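Local atomic coordinates of CbsA (Xanthomonas oryzae pv. oryzae, PDB entry 5XYH), a protein that hydrolyses the beta-1,4-glycosidic bonds of cellulose, probably releasing cellobiose from chain ends as a plant cell-wall-degrading exoglucanase of glycoside hydrolase family 6. Residues A[254-257]-A[258-261]; A[268-271]-A[272-275]; A[319-322]-A[323-326]; A[413-416]-A[417-421]. All coordinates share one frame; numbering follows the deposited sequence. Where two conformers were deposited one is given.

Interaction 1. Residues A[254-257]-A[258-261]; sequences GQPI and SSST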
ATOM      1  N   GLY A 254       4.765   2.798 -35.905  1.00 19.69           N
ATOM      2  CA  GLY A 254       4.412   1.412 -36.100  1.00 20.02           C
ATOM      3  C   GLY A 254       4.417   0.565 -34.850  1.00 19.69           C
ATOM      4  O   GLY A 254       4.277  -0.657 -34.957  1.00 19.08           O
ATOM      5  N   GLN A 255       4.570   1.170 -33.670  1.00 18.41           N
ATOM      6  CA  GLN A 255       4.638   0.401 -32.434  1.00 18.99           C
ATOM      7  C   GLN A 255       3.711   1.010 -31.392  1.00 18.41           C
ATOM      8  O   GLN A 255       3.570   2.241 -31.327  1.00 17.69           O
ATOM      9  CB  GLN A 255       6.067   0.354 -31.866  1.00 19.96           C
ATOM     10  CG  GLN A 255       7.110  -0.286 -32.782  1.00 21.79           C
ATOM     11  CD  GLN A 255       6.849  -1.753 -33.054  1.00 24.58           C
ATOM     12  OE1 GLN A 255       6.310  -2.478 -32.209  1.00 26.40           O
ATOM     13  NE2 GLN A 255       7.234  -2.204 -34.247  1.00 26.29           N
ATOM     14  N   PRO A 256       3.076   0.181 -30.561  1.00 17.47           N
ATOM     15  CA  PRO A 256       2.179   0.713 -29.527  1.00 17.32           C
ATOM     16  C   PRO A 256       2.975   1.364 -28.412  1.00 16.55           C
ATOM     17  O   PRO A 256       4.056   0.903 -28.049  1.00 16.01           O
ATOM     18  CB  PRO A 256       1.447  -0.534 -29.023  1.00 16.75           C
ATOM     19  CG  PRO A 256       2.430  -1.634 -29.219  1.00 17.83           C
ATOM     20  CD  PRO A 256       3.171  -1.290 -30.503  1.00 18.94           C
ATOM     21  N   ILE A 257       2.411   2.432 -27.839  1.00 15.95           N
ATOM     22  CA  ILE A 257       3.135   3.145 -26.796  1.00 15.43           C
ATOM     23  C   ILE A 257       3.348   2.272 -25.571  1.00 15.96           C
ATOM     24  O   ILE A 257       4.246   2.549 -24.771  1.00 15.60           O
ATOM     25  CB  ILE A 257       2.430   4.456 -26.415  1.00 15.29           C
ATOM     26  CG1 ILE A 257       0.990   4.197 -25.957  1.00 15.43           C
ATOM     27  CG2 ILE A 257       2.504   5.450 -27.585  1.00 17.33           C
ATOM     28  CD1 ILE A 257       0.375   5.398 -25.271  1.00 15.59           C
ATOM     29  N   SER A 258       2.544   1.212 -25.408  1.00 16.14           N
ATOM     30  CA  SER A 258       2.775   0.251 -24.335  1.00 15.67           C
ATOM     31  C   SER A 258       4.141  -0.409 -24.447  1.00 15.67           C
ATOM     32  O   SER A 258       4.653  -0.924 -23.446  1.00 14.97           O
ATOM     33  CB  SER A 258       1.692  -0.822 -24.353  1.00 16.30           C
ATOM     34  OG  SER A 258       1.753  -1.536 -25.580  1.00 15.95           O
ATOM     35  N   SER A 259       4.739  -0.406 -25.639  1.00 15.75           N
ATOM     36  CA  SER A 259       6.045  -1.007 -25.863  1.00 15.52           C
ATOM     37  C   SER A 259       7.187  -0.034 -25.621  1.00 16.34           C
ATOM     38  O   SER A 259       8.347  -0.390 -25.867  1.00 16.58           O
ATOM     39  CB  SER A 259       6.142  -1.554 -27.286  1.00 16.17           C
ATOM     40  OG  SER A 259       6.352  -0.494 -28.208  1.00 17.61           O
ATOM     41  N   SER A 260       6.896   1.180 -25.160  1.00 15.56           N
ATOM     42  CA  SER A 260       7.962   2.098 -24.778  1.00 15.12           C
ATOM     43  C   SER A 260       8.833   1.475 -23.694  1.00 15.39           C
ATOM     44  O   SER A 260       8.429   0.537 -22.993  1.00 14.66           O
ATOM     45  CB  SER A 260       7.378   3.410 -24.256  1.00 15.37           C
ATOM     46  OG  SER A 260       6.503   3.131 -23.170  1.00 14.47           O
ATOM     47  N   THR A 261      10.038   2.043 -23.536  1.00 15.47           N
ATOM     48  CA  THR A 261      10.953   1.587 -22.492  1.00 15.79           C
ATOM     49  C   THR A 261      10.290   1.611 -21.122  1.00 14.80           C
ATOM     50  O   THR A 261      10.396   0.651 -20.358  1.00 14.96           O
ATOM     51  CB  THR A 261      12.217   2.452 -22.472  1.00 15.75           C
ATOM     52  OG1 THR A 261      12.966   2.252 -23.685  1.00 16.39           O
ATOM     53  CG2 THR A 261      13.081   2.071 -21.296  1.00 15.12           C
TER
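P256 and S259 meet through one carbonyl oxygen that takes two bonds from the serine. S259 OG gives a hydrogen bond of 2.7 Å to P256 O and lies in the plane of that carbonyl, while S259 N, 2.8 Å from P256 O, comes in from above the plane. The same pattern follows one residue on: S260 OG points almost straight down the C=O of I257, 2.8 Å from I257 O, and S260 N reaches I257 O at 3.0 Å from well above the carbonyl plane. Both hydroxyls can fold back in this way because each OG is set between its own backbone N and carbonyl carbon (chi1 77° in S259, 56° in S260). S258 OG adopts the same setting but sits alongside the proline ring instead, 3.6 Å from P256 CB. Two successive i to i+3 backbone bonds, each doubled by a serine hydroxyl, define a short 3-10 turn that carries the chain out of strand 255-256. The CB of I257 leaves the backbone pointing away from the serines. The turn follows the small antiparallel pair of strands 251-252 and 255-256, and it rests on helix 316-323, where I257 touches Y319 and V320 and S260 touches N317 and V320; F269, in the loop leading to helix 271-284, packs against I257 and S258.

Interaction 2. Residues A[268-271]-A[272-275]; sequences VFDE and STYA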
ATOM      1  N   VAL A 268      -0.898  -1.774 -18.629  1.00 16.63           N
ATOM      2  CA  VAL A 268      -1.563  -1.195 -17.465  1.00 16.20           C
ATOM      3  C   VAL A 268      -0.693  -0.049 -16.963  1.00 14.69           C
ATOM      4  O   VAL A 268       0.361  -0.279 -16.364  1.00 16.27           O
ATOM      5  CB  VAL A 268      -1.816  -2.251 -16.380  1.00 16.28           C
ATOM      6  CG1 VAL A 268      -2.517  -1.629 -15.191  1.00 16.71           C
ATOM      7  CG2 VAL A 268      -2.689  -3.385 -16.950  1.00 15.68           C
ATOM      8  N   PHE A 269      -1.149   1.184 -17.208  1.00 14.33           N
ATOM      9  CA  PHE A 269      -0.398   2.409 -16.970  1.00 14.64           C
ATOM     10  C   PHE A 269      -0.729   3.069 -15.645  1.00 14.67           C
ATOM     11  O   PHE A 269       0.071   3.881 -15.159  1.00 13.88           O
ATOM     12  CB  PHE A 269      -0.680   3.446 -18.069  1.00 14.61           C
ATOM     13  CG  PHE A 269      -0.172   3.068 -19.435  1.00 14.91           C
ATOM     14  CD1 PHE A 269       0.526   1.887 -19.645  1.00 15.12           C
ATOM     15  CD2 PHE A 269      -0.398   3.916 -20.516  1.00 15.11           C
ATOM     16  CE1 PHE A 269       0.979   1.555 -20.912  1.00 15.69           C
ATOM     17  CE2 PHE A 269       0.053   3.598 -21.779  1.00 15.67           C
ATOM     18  CZ  PHE A 269       0.746   2.414 -21.982  1.00 16.60           C
ATOM     19  N   ASP A 270      -1.894   2.773 -15.067  1.00 14.15           N
ATOM     20  CA  ASP A 270      -2.332   3.462 -13.863  1.00 13.73           C
ATOM     21  C   ASP A 270      -3.174   2.517 -13.004  1.00 15.01           C
ATOM     22  O   ASP A 270      -3.540   1.405 -13.420  1.00 13.89           O
ATOM     23  CB  ASP A 270      -3.087   4.760 -14.202  1.00 14.53           C
ATOM     24  CG  ASP A 270      -4.289   4.539 -15.135  1.00 15.94           C
ATOM     25  OD1 ASP A 270      -5.102   3.623 -14.891  1.00 16.07           O
ATOM     26  OD2 ASP A 270      -4.433   5.311 -16.105  1.00 17.04           O
ATOM     27  N   GLU A 271      -3.473   2.975 -11.783  1.00 13.50           N
ATOM     28  CA  GLU A 271      -4.162   2.124 -10.818  1.00 13.96           C
ATOM     29  C   GLU A 271      -5.646   1.977 -11.128  1.00 14.34           C
ATOM     30  O   GLU A 271      -6.246   0.954 -10.777  1.00 14.15           O
ATOM     31  CB  GLU A 271      -3.956   2.669  -9.402  1.00 13.12           C
ATOM     32  CG  GLU A 271      -2.471   2.572  -8.971  1.00 12.94           C
ATOM     33  CD  GLU A 271      -1.943   1.153  -9.075  1.00 12.85           C
ATOM     34  OE1 GLU A 271      -2.364   0.297  -8.260  1.00 12.56           O
ATOM     35  OE2 GLU A 271      -1.100   0.888  -9.961  1.00 13.00           O
ATOM     36  N   SER A 272      -6.257   2.976 -11.767  0.57 14.63           N
ATOM     37  CA  SER A 272      -7.659   2.838 -12.155  0.57 15.08           C
ATOM     38  C   SER A 272      -7.830   1.715 -13.167  0.57 15.05           C
ATOM     39  O   SER A 272      -8.698   0.850 -13.010  0.57 15.68           O
ATOM     40  CB  SER A 272      -8.187   4.156 -12.711  0.57 15.39           C
ATOM     41  OG  SER A 272      -8.310   5.116 -11.678  0.57 15.55           O
ATOM     42  N   THR A 273      -6.998   1.704 -14.212  1.00 14.84           N
ATOM     43  CA  THR A 273      -7.043   0.610 -15.176  1.00 14.91           C
ATOM     44  C   THR A 273      -6.746  -0.734 -14.500  1.00 15.85           C
ATOM     45  O   THR A 273      -7.435  -1.733 -14.755  1.00 15.03           O
ATOM     46  CB  THR A 273      -6.049   0.882 -16.316  1.00 14.89           C
ATOM     47  OG1 THR A 273      -6.254   2.209 -16.831  1.00 17.08           O
ATOM     48  CG2 THR A 273      -6.202  -0.135 -17.447  1.00 15.72           C
ATOM     49  N   TYR A 274      -5.752  -0.761 -13.604  1.00 13.99           N
ATOM     50  CA  TYR A 274      -5.371  -2.000 -12.922  1.00 14.75           C
ATOM     51  C   TYR A 274      -6.538  -2.577 -12.115  1.00 14.67           C
ATOM     52  O   TYR A 274      -6.831  -3.780 -12.196  1.00 14.53           O
ATOM     53  CB  TYR A 274      -4.157  -1.740 -12.025  1.00 13.89           C
ATOM     54  CG  TYR A 274      -3.575  -2.974 -11.353  1.00 14.12           C
ATOM     55  CD1 TYR A 274      -3.386  -4.154 -12.062  1.00 14.15           C
ATOM     56  CD2 TYR A 274      -3.206  -2.955 -10.004  1.00 13.53           C
ATOM     57  CE1 TYR A 274      -2.862  -5.291 -11.451  1.00 15.25           C
ATOM     58  CE2 TYR A 274      -2.661  -4.083  -9.381  1.00 13.34           C
ATOM     59  CZ  TYR A 274      -2.496  -5.247 -10.112  1.00 13.95           C
ATOM     60  OH  TYR A 274      -1.975  -6.360  -9.518  1.00 13.46           O
ATOM     61  N   ALA A 275      -7.203  -1.739 -11.314  1.00 14.16           N
ATOM     62  CA  ALA A 275      -8.294  -2.230 -10.471  1.00 14.39           C
ATOM     63  C   ALA A 275      -9.437  -2.799 -11.310  1.00 15.03           C
ATOM     64  O   ALA A 275     -10.056  -3.802 -10.932  1.00 14.74           O
ATOM     65  CB  ALA A 275      -8.810  -1.108  -9.568  1.00 13.58           C
TER
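D270 and T273 cross at about a right angle, and the meeting point is a single carboxylate oxygen. T273 OG1 donates to D270 OD1 at 2.7 Å on the syn side, 31° out of the carboxylate plane, whereas T273 N approaches the same oxygen nearly along its C-O bond, 2.8 Å from OD1 of D270. The carboxylate gets there because CG of D270 stands between the backbone N and the carbonyl carbon (chi1 56°), which turns OD1 over the first turn of the helix. Its other oxygen, OD2, is taken by the backbone N of E242, so both ends of the group are held and its rotation is fixed. This is an N-cap: D270 precedes helix 271-284 and satisfies an amide that has no helical carbonyl before it, and the regular i to i+4 pattern then starts with Y274 N to D270 O and A275 N to E271 O. V268 lies just upstream of the cap and meets Y274 at a slant, its CG1 3.6 Å from CB of Y274. E271 and Y274 run side by side in the same direction, the carboxylate and ring planes 54° apart; E271 OE1 stands at the ring edge, 3.8 Å from Y274 CD2. Beyond the ring, Y274 OH bonds to I194 O, and E271 OE1 to the hydroxyl of T232, at the end of strand 229-232 in the central sheet.

Interaction 3. Residues A[319-322]-A[323-326]; sequences YVNS and GRVD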
ATOM      1  N   TYR A 319       7.216  10.101 -27.017  1.00 16.47           N
ATOM      2  CA  TYR A 319       5.809  10.367 -26.724  1.00 17.18           C
ATOM      3  C   TYR A 319       5.476  10.047 -25.277  1.00 15.57           C
ATOM      4  O   TYR A 319       4.967  10.898 -24.548  1.00 16.32           O
ATOM      5  CB  TYR A 319       4.927   9.549 -27.663  1.00 17.29           C
ATOM      6  CG  TYR A 319       3.456   9.929 -27.636  1.00 18.44           C
ATOM      7  CD1 TYR A 319       2.959  10.926 -28.472  1.00 19.10           C
ATOM      8  CD2 TYR A 319       2.555   9.266 -26.807  1.00 18.26           C
ATOM      9  CE1 TYR A 319       1.605  11.263 -28.460  1.00 19.10           C
ATOM     10  CE2 TYR A 319       1.208   9.597 -26.788  1.00 17.17           C
ATOM     11  CZ  TYR A 319       0.737  10.594 -27.615  1.00 18.74           C
ATOM     12  OH  TYR A 319      -0.606  10.920 -27.608  1.00 18.04           O
ATOM     13  N   VAL A 320       5.762   8.815 -24.850  1.00 16.20           N
ATOM     14  CA  VAL A 320       5.442   8.375 -23.491  1.00 15.64           C
ATOM     15  C   VAL A 320       6.173   9.234 -22.463  1.00 15.50           C
ATOM     16  O   VAL A 320       5.574   9.712 -21.490  1.00 15.31           O
ATOM     17  CB  VAL A 320       5.777   6.878 -23.331  1.00 15.15           C
ATOM     18  CG1 VAL A 320       5.938   6.492 -21.857  1.00 14.35           C
ATOM     19  CG2 VAL A 320       4.701   6.018 -24.008  1.00 14.64           C
ATOM     20  N   ASN A 321       7.477   9.456 -22.671  1.00 15.25           N
ATOM     21  CA  ASN A 321       8.251  10.242 -21.705  1.00 16.00           C
ATOM     22  C   ASN A 321       7.819  11.705 -21.674  1.00 16.24           C
ATOM     23  O   ASN A 321       7.957  12.364 -20.642  1.00 16.18           O
ATOM     24  CB  ASN A 321       9.754  10.143 -21.996  1.00 14.94           C
ATOM     25  CG  ASN A 321      10.289   8.741 -21.808  1.00 16.43           C
ATOM     26  OD1 ASN A 321       9.698   7.933 -21.081  1.00 15.09           O
ATOM     27  ND2 ASN A 321      11.416   8.436 -22.459  1.00 17.03           N
ATOM     28  N   SER A 322       7.304  12.237 -22.785  1.00 16.83           N
ATOM     29  CA  SER A 322       6.772  13.592 -22.721  1.00 16.91           C
ATOM     30  C   SER A 322       5.500  13.652 -21.890  1.00 17.36           C
ATOM     31  O   SER A 322       5.261  14.648 -21.201  1.00 18.20           O
ATOM     32  CB  SER A 322       6.496  14.133 -24.127  1.00 18.03           C
ATOM     33  OG  SER A 322       5.323  13.563 -24.678  1.00 18.17           O
ATOM     34  N   GLY A 323       4.685  12.597 -21.917  1.00 15.97           N
ATOM     35  CA  GLY A 323       3.345  12.698 -21.366  1.00 16.32           C
ATOM     36  C   GLY A 323       3.075  12.044 -20.024  1.00 15.70           C
ATOM     37  O   GLY A 323       2.127  12.430 -19.331  1.00 16.02           O
ATOM     38  N   ARG A 324       3.870  11.047 -19.644  1.00 15.59           N
ATOM     39  CA  ARG A 324       3.597  10.337 -18.400  1.00 14.16           C
ATOM     40  C   ARG A 324       3.757  11.265 -17.204  1.00 14.69           C
ATOM     41  O   ARG A 324       4.719  12.042 -17.117  1.00 14.49           O
ATOM     42  CB  ARG A 324       4.514   9.120 -18.263  1.00 14.18           C
ATOM     43  CG  ARG A 324       6.023   9.386 -18.287  1.00 13.97           C
ATOM     44  CD  ARG A 324       6.747   8.034 -18.211  1.00 14.10           C
ATOM     45  NE  ARG A 324       8.175   8.042 -18.555  1.00 13.74           N
ATOM     46  CZ  ARG A 324       9.159   8.064 -17.662  1.00 14.24           C
ATOM     47  NH1 ARG A 324       8.865   8.119 -16.373  1.00 14.05           N
ATOM     48  NH2 ARG A 324      10.436   8.045 -18.052  1.00 14.30           N
ATOM     49  N   VAL A 325       2.797  11.197 -16.277  1.00 14.43           N
ATOM     50  CA  VAL A 325       2.948  11.991 -15.065  1.00 13.95           C
ATOM     51  C   VAL A 325       3.826  11.250 -14.055  1.00 13.45           C
ATOM     52  O   VAL A 325       4.528  11.882 -13.268  1.00 13.51           O
ATOM     53  CB  VAL A 325       1.578  12.383 -14.476  1.00 14.34           C
ATOM     54  CG1 VAL A 325       0.802  13.230 -15.487  1.00 15.35           C
ATOM     55  CG2 VAL A 325       0.754  11.153 -14.062  1.00 13.89           C
ATOM     56  N   ASP A 326       3.823   9.917 -14.071  1.00 13.25           N
ATOM     57  CA  ASP A 326       4.795   9.143 -13.294  1.00 13.63           C
ATOM     58  C   ASP A 326       6.194   9.355 -13.881  1.00 13.17           C
ATOM     59  O   ASP A 326       6.508   8.841 -14.957  1.00 14.00           O
ATOM     60  CB  ASP A 326       4.398   7.664 -13.308  1.00 13.29           C
ATOM     61  CG  ASP A 326       5.227   6.816 -12.337  1.00 13.30           C
ATOM     62  OD1 ASP A 326       6.402   7.174 -12.063  1.00 12.86           O
ATOM     63  OD2 ASP A 326       4.698   5.790 -11.854  1.00 13.01           O
TER
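N321 OD1 is gripped by R324 side-on, with NE and NH2 both closing on the one oxygen at 3.0 Å and 3.1 Å respectively. The oxygen lies in the guanidinium plane, at its edge, yet the amide is turned 73° from that plane, and both nitrogens arrive from the same face of the amide: NE is modestly tilted and NH2 stands well above it. The arginine chain runs extended from CG to NE, and its first torsion, with CG between backbone N and carbonyl carbon (chi1 58°), folds it back beside N321; on the way its CD passes 4.0 Å from V320 CG1. The grip lies at the C-terminal end of helix 316-323. R324 N donates to V320 O at 2.8 Å, the last firm i to i+4 bond, while G323 N is shared weakly between Y319 O and V320 O, and R324 is the first residue to leave helical backbone angles. S322 OG turns back to Y319 O, 2.7 Å away, and is also bonded to the backbone N of S312. Further out, R324 NH1 binds D326 O in the guanidinium plane, 2.8 Å away, and also R328 O; F262 makes a cation-pi contact with the same arginine, and E242 receives the backbone amides of V325 and D326.

Interaction 4. Residues A[413-416]-A[417-421]; sequences HFVQ and LVTNA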
ATOM      1  N   HIS A 413      11.441  14.218   2.285  1.00 13.20           N
ATOM      2  CA  HIS A 413      10.411  13.597   1.443  1.00 11.88           C
ATOM      3  C   HIS A 413       9.038  14.205   1.702  1.00 12.62           C
ATOM      4  O   HIS A 413       8.213  14.332   0.783  1.00 11.63           O
ATOM      5  CB  HIS A 413      10.361  12.092   1.686  1.00 12.26           C
ATOM      6  CG  HIS A 413       9.846  11.308   0.520  1.00 12.57           C
ATOM      7  ND1 HIS A 413       9.065  10.183   0.668  1.00 12.47           N
ATOM      8  CD2 HIS A 413      10.018  11.475  -0.812  1.00 13.10           C
ATOM      9  CE1 HIS A 413       8.769   9.694  -0.523  1.00 12.51           C
ATOM     10  NE2 HIS A 413       9.344  10.453  -1.441  1.00 13.02           N
ATOM     11  N   PHE A 414       8.759  14.550   2.959  1.00 12.02           N
ATOM     12  CA  PHE A 414       7.450  15.087   3.305  1.00 12.14           C
ATOM     13  C   PHE A 414       7.206  16.418   2.611  1.00 12.34           C
ATOM     14  O   PHE A 414       6.183  16.605   1.945  1.00 11.27           O
ATOM     15  CB  PHE A 414       7.323  15.255   4.813  1.00 12.02           C
ATOM     16  CG  PHE A 414       5.961  15.696   5.250  1.00 12.32           C
ATOM     17  CD1 PHE A 414       4.846  14.921   4.963  1.00 12.81           C
ATOM     18  CD2 PHE A 414       5.792  16.882   5.957  1.00 12.32           C
ATOM     19  CE1 PHE A 414       3.566  15.316   5.378  1.00 13.39           C
ATOM     20  CE2 PHE A 414       4.512  17.292   6.370  1.00 13.41           C
ATOM     21  CZ  PHE A 414       3.405  16.508   6.079  1.00 13.67           C
ATOM     22  N   VAL A 415       8.138  17.363   2.776  1.00 12.79           N
ATOM     23  CA  VAL A 415       8.027  18.658   2.114  1.00 12.55           C
ATOM     24  C   VAL A 415       7.833  18.477   0.620  1.00 12.98           C
ATOM     25  O   VAL A 415       6.990  19.139  -0.001  1.00 13.76           O
ATOM     26  CB  VAL A 415       9.275  19.504   2.413  1.00 13.33           C
ATOM     27  CG1 VAL A 415       9.282  20.766   1.532  1.00 13.39           C
ATOM     28  CG2 VAL A 415       9.351  19.825   3.915  1.00 13.14           C
ATOM     29  N   GLN A 416       8.603  17.570   0.017  1.00 12.54           N
ATOM     30  CA  GLN A 416       8.466  17.308  -1.412  1.00 12.11           C
ATOM     31  C   GLN A 416       7.067  16.774  -1.740  1.00 12.95           C
ATOM     32  O   GLN A 416       6.406  17.256  -2.667  1.00 11.58           O
ATOM     33  CB  GLN A 416       9.560  16.329  -1.861  1.00 12.56           C
ATOM     34  CG  GLN A 416       9.363  15.739  -3.251  1.00 13.16           C
ATOM     35  CD  GLN A 416      10.042  14.365  -3.424  1.00 13.83           C
ATOM     36  OE1 GLN A 416      11.263  14.238  -3.299  1.00 12.96           O
ATOM     37  NE2 GLN A 416       9.240  13.340  -3.702  1.00 13.49           N
ATOM     38  N   LEU A 417       6.586  15.802  -0.957  1.00 11.93           N
ATOM     39  CA  LEU A 417       5.277  15.206  -1.218  1.00 11.93           C
ATOM     40  C   LEU A 417       4.151  16.231  -1.136  1.00 13.10           C
ATOM     41  O   LEU A 417       3.223  16.210  -1.961  1.00 11.85           O
ATOM     42  CB  LEU A 417       5.022  14.067  -0.235  1.00 11.61           C
ATOM     43  CG  LEU A 417       5.809  12.787  -0.524  1.00 11.59           C
ATOM     44  CD1 LEU A 417       5.748  11.886   0.703  1.00 11.00           C
ATOM     45  CD2 LEU A 417       5.229  12.083  -1.748  1.00 12.19           C
ATOM     46  N   VAL A 418       4.198  17.122  -0.139  1.00 12.35           N
ATOM     47  CA  VAL A 418       3.174  18.160  -0.010  1.00 13.04           C
ATOM     48  C   VAL A 418       3.262  19.150  -1.166  1.00 14.11           C
ATOM     49  O   VAL A 418       2.246  19.508  -1.778  1.00 13.72           O
ATOM     50  CB  VAL A 418       3.314  18.876   1.343  1.00 14.14           C
ATOM     51  CG1 VAL A 418       2.400  20.086   1.412  1.00 14.82           C
ATOM     52  CG2 VAL A 418       3.021  17.914   2.463  1.00 13.10           C
ATOM     53  N   THR A 419       4.481  19.606  -1.477  1.00 13.71           N
ATOM     54  CA  THR A 419       4.686  20.565  -2.557  1.00 14.25           C
ATOM     55  C   THR A 419       4.176  20.028  -3.885  1.00 13.43           C
ATOM     56  O   THR A 419       3.640  20.781  -4.707  1.00 13.34           O
ATOM     57  CB  THR A 419       6.176  20.907  -2.649  1.00 14.76           C
ATOM     58  OG1 THR A 419       6.618  21.401  -1.383  1.00 14.41           O
ATOM     59  CG2 THR A 419       6.451  21.952  -3.729  1.00 14.56           C
ATOM     60  N   ASN A 420       4.333  18.727  -4.116  1.00 13.17           N
ATOM     61  CA  ASN A 420       4.017  18.131  -5.403  1.00 13.48           C
ATOM     62  C   ASN A 420       2.652  17.448  -5.403  1.00 14.13           C
ATOM     63  O   ASN A 420       2.390  16.585  -6.251  1.00 14.56           O
ATOM     64  CB  ASN A 420       5.123  17.155  -5.803  1.00 13.82           C
ATOM     65  CG  ASN A 420       6.398  17.857  -6.210  1.00 14.58           C
ATOM     66  OD1 ASN A 420       6.477  19.088  -6.208  1.00 15.26           O
ATOM     67  ND2 ASN A 420       7.413  17.076  -6.566  1.00 14.88           N
ATOM     68  N   ALA A 421       1.770  17.836  -4.485  1.00 13.30           N
ATOM     69  CA  ALA A 421       0.497  17.153  -4.345  1.00 14.23           C
ATOM     70  C   ALA A 421      -0.356  17.352  -5.591  1.00 14.82           C
ATOM     71  O   ALA A 421      -0.337  18.415  -6.218  1.00 13.87           O
ATOM     72  CB  ALA A 421      -0.240  17.666  -3.109  1.00 14.37           C
TER
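The residues from H413 to N420 are linked by i to i+4 bonds, from L417 N to H413 O (2.8 Å) through to N420 N to Q416 O (2.9 Å), and N420 is where helical backbone angles end. Across this last stretch of helix 411-419 two methyl groups lie over rings one turn back. CD1 of L417 stands over one face of the H413 imidazole, 4.0 Å from its centroid, and V418 CG2 sits over a face of the F414 ring, also 4.0 Å from the centroid and 17° off the normal; both are CH-pi contacts. F414 meets V418 because CG is anti to the backbone nitrogen (chi1 -175°), which lays the ring beside the following turn. T419 adds a polar link: OG1 reaches V415 O at 2.7 Å, and T419 N binds that oxygen from the opposite face of the carbonyl plane. Several polar side chains bond to backbone carbonyls of a loop: H413 NE2 and Q416 NE2 to Q337 O, N420 ND2 to G339 O. F414 packs on helix 17-27, through Y19, V23 and S26, and with V415 on M39, while V418 meets L35 and K38, so the helix end lies against helices 17-27 and 33-42.

How the interactions relate
Interactions 1, 2 and 3 form one neighbourhood. The turn of interaction 1 packs against interaction 2 through F269, and against interaction 3 through V320 and Y319, whereas interactions 2 and 3 come no nearer than about 6 Å between atoms; E242 serves both, with its backbone amide in one and its carboxylate in the other. Interaction 2 is the buried one, starting a helix next to the central, largely parallel sheet; interactions 1 and 3 lie farther out and are only partly buried. Interaction 4, also partly buried, stands apart, with F414 packed against helices 17-27 and 33-42. Chemistry follows place: hydroxyls doubling carbonyl bonds in 1, carboxylate capping in 2, arginine-amide pairing in 3, and methyl-on-ring packing in 4.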